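Local structure of metalloregulator ScaR (Streptococcus gordonii, 3HRS) at residues I21-I26 with P35-M40. The protein probably acts as a manganese-activated repressor that binds DNA as a homodimer and controls transcription in response to the metal. Residues are numbered along the deposited sequence; the frame is centred on the assembly and turned at random.
Sequences ITNKEI and PAVTEM
The carboxamide of Asn23 meets Val37 with its nitrogen end, while its OD1 accepts a weak hydrogen bond from the hydroxyl of Tyr58. Asn23 ND2 is modelled 3.1 Å from Val37 CG1, closer than the resolution can vouch for. This is a polar group set against a methyl, and no hydrogen bond joins the two segments. The amide carbon and the CB behind it approach the same methyl: Asn23 CG is 3.7 Å from Val37 CG1, and Asn23 CB is 3.8 Å from it. With CG beside the backbone N (chi1 -72°), the ND2 end of the Asn23 amide is laid against Val37. Thr38, one residue beyond Val37, is more distant; its OG1 bonds weakly to Pro34 O, within its own helix.

Helices 23-30 and 34-46 form the helix-turn-helix of the N-terminal DNA-binding domain. Strands 50-53 and 57-60 make the wing that follows. Tyr58, on strand 57-60, makes the weak bond to Asn23 and touches Ile26, so the start of helix 23-30 rests on the wing. By analogy with other DtxR/MntR repressors, helix 34-46 is probably the recognition helix.

The two methyls of Val37 serve different neighbours. CG1 stands anti to the backbone N (chi1 167°) and meets the Asn23 amide. Val37 CG2 sits 3.8 Å from Ile26 CG2, in plain apolar packing. Ile26 CG2 is also 4.0 Å from Val37 CG1, so this one methyl reaches both prongs of the valine. Ile26 and Val37 are buried, whereas Asn23 is partly open to solvent and Thr38 is exposed. The hydrophobic layer continues on the Ile26 side to Leu11 of helix 4-13. Val37 also touches Val32, in the turn between the two helices. Thr22 is the N-cap of helix 23-30: its OG1 accepts from Glu25 N, although the modelled bond is too short for its length to be trusted.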
loop_
_atom_site.group_PDB
_atom_site.type_symbol
_atom_site.label_atom_id
_atom_site.label_comp_id
_atom_site.label_asym_id
_atom_site.label_seq_id
_atom_site.Cartn_x
_atom_site.Cartn_y
_atom_site.Cartn_z
ATOM N N ILE A 21 -25.771 -22.926 6.772
ATOM C CA ILE A 21 -24.795 -22.433 5.834
ATOM C C ILE A 21 -24.572 -23.591 4.899
ATOM O O ILE A 21 -23.779 -24.481 5.180
ATOM C CB ILE A 21 -23.481 -22.112 6.524
ATOM C CG1 ILE A 21 -23.663 -20.977 7.523
ATOM C CG2 ILE A 21 -22.426 -21.717 5.514
ATOM C CD1 ILE A 21 -22.344 -20.307 7.895
ATOM N N THR A 22 -25.314 -23.615 3.805
ATOM C CA THR A 22 -25.142 -24.670 2.826
ATOM C C THR A 22 -23.767 -24.455 2.198
ATOM O O THR A 22 -23.162 -23.401 2.383
ATOM C CB THR A 22 -26.230 -24.581 1.746
ATOM O OG1 THR A 22 -25.703 -23.926 0.587
ATOM C CG2 THR A 22 -27.423 -23.785 2.267
ATOM N N ASN A 23 -23.253 -25.445 1.477
ATOM C CA ASN A 23 -22.087 -25.194 0.640
ATOM C C ASN A 23 -22.558 -24.592 -0.675
ATOM O O ASN A 23 -21.827 -23.846 -1.323
ATOM C CB ASN A 23 -21.271 -26.465 0.401
ATOM C CG ASN A 23 -20.512 -26.912 1.642
ATOM O OD1 ASN A 23 -21.049 -26.893 2.749
ATOM N ND2 ASN A 23 -19.264 -27.324 1.460
ATOM N N LYS A 24 -23.793 -24.927 -1.050
ATOM C CA LYS A 24 -24.463 -24.313 -2.194
ATOM C C LYS A 24 -24.360 -22.797 -2.019
ATOM O O LYS A 24 -23.922 -22.084 -2.925
ATOM C CB LYS A 24 -25.938 -24.779 -2.281
ATOM C CG LYS A 24 -26.627 -24.622 -3.673
ATOM C CD LYS A 24 -28.001 -25.355 -3.777
ATOM C CE LYS A 24 -28.602 -25.279 -5.205
ATOM N NZ LYS A 24 -29.869 -26.059 -5.437
ATOM N N GLU A 25 -24.733 -22.321 -0.834
ATOM C CA GLU A 25 -24.720 -20.898 -0.524
ATOM C C GLU A 25 -23.313 -20.333 -0.554
ATOM O O GLU A 25 -23.080 -19.253 -1.105
ATOM C CB GLU A 25 -25.377 -20.622 0.830
ATOM C CG GLU A 25 -26.757 -19.994 0.714
ATOM C CD GLU A 25 -27.225 -19.379 2.019
ATOM O OE1 GLU A 25 -27.925 -18.335 1.981
ATOM O OE2 GLU A 25 -26.873 -19.943 3.079
ATOM N N ILE A 26 -22.376 -21.065 0.037
ATOM C CA ILE A 26 -20.981 -20.675 -0.027
ATOM C C ILE A 26 -20.515 -20.638 -1.475
ATOM O O ILE A 26 -19.801 -19.730 -1.880
ATOM C CB ILE A 26 -20.087 -21.623 0.790
ATOM C CG1 ILE A 26 -20.336 -21.424 2.287
ATOM C CG2 ILE A 26 -18.616 -21.382 0.462
ATOM C CD1 ILE A 26 -19.777 -22.517 3.159
ATOM N N PRO A 35 -16.389 -28.376 -5.661
ATOM C CA PRO A 35 -15.175 -29.057 -5.191
ATOM C C PRO A 35 -14.115 -28.089 -4.657
ATOM O O PRO A 35 -13.252 -28.514 -3.886
ATOM C CB PRO A 35 -14.657 -29.767 -6.444
ATOM C CG PRO A 35 -15.850 -29.976 -7.276
ATOM C CD PRO A 35 -16.734 -28.777 -7.037
ATOM N N ALA A 36 -14.171 -26.821 -5.062
ATOM C CA ALA A 36 -13.290 -25.793 -4.502
ATOM C C ALA A 36 -13.720 -25.435 -3.078
ATOM O O ALA A 36 -12.885 -25.305 -2.181
ATOM C CB ALA A 36 -13.275 -24.549 -5.387
ATOM N N VAL A 37 -15.026 -25.268 -2.886
ATOM C CA VAL A 37 -15.606 -25.113 -1.558
ATOM C C VAL A 37 -15.164 -26.260 -0.651
ATOM O O VAL A 37 -14.528 -26.044 0.380
ATOM C CB VAL A 37 -17.153 -25.099 -1.615
ATOM C CG1 VAL A 37 -17.753 -25.248 -0.223
ATOM C CG2 VAL A 37 -17.650 -23.825 -2.283
ATOM N N THR A 38 -15.513 -27.482 -1.050
ATOM C CA THR A 38 -15.201 -28.672 -0.270
ATOM C C THR A 38 -13.728 -28.681 0.102
ATOM O O THR A 38 -13.344 -29.141 1.177
ATOM C CB THR A 38 -15.564 -29.966 -1.036
ATOM O OG1 THR A 38 -16.991 -30.096 -1.113
ATOM C CG2 THR A 38 -15.017 -31.178 -0.322
ATOM N N GLU A 39 -12.907 -28.146 -0.789
ATOM C CA GLU A 39 -11.473 -28.084 -0.555
ATOM C C GLU A 39 -11.073 -26.991 0.433
ATOM O O GLU A 39 -10.122 -27.152 1.196
ATOM C CB GLU A 39 -10.720 -27.918 -1.878
ATOM C CG GLU A 39 -10.263 -29.244 -2.464
ATOM C CD GLU A 39 -9.368 -30.014 -1.495
ATOM O OE1 GLU A 39 -9.851 -31.004 -0.896
ATOM O OE2 GLU A 39 -8.188 -29.619 -1.322
ATOM N N MET A 40 -11.804 -25.886 0.418
ATOM C CA MET A 40 -11.487 -24.745 1.267
ATOM C C MET A 40 -11.928 -25.015 2.703
ATOM O O MET A 40 -11.164 -24.828 3.643
ATOM C CB MET A 40 -12.156 -23.489 0.705
ATOM C CG MET A 40 -11.867 -22.206 1.448
ATOM S SD MET A 40 -10.130 -21.753 1.500
ATOM C CE MET A 40 -9.806 -22.125 3.202
#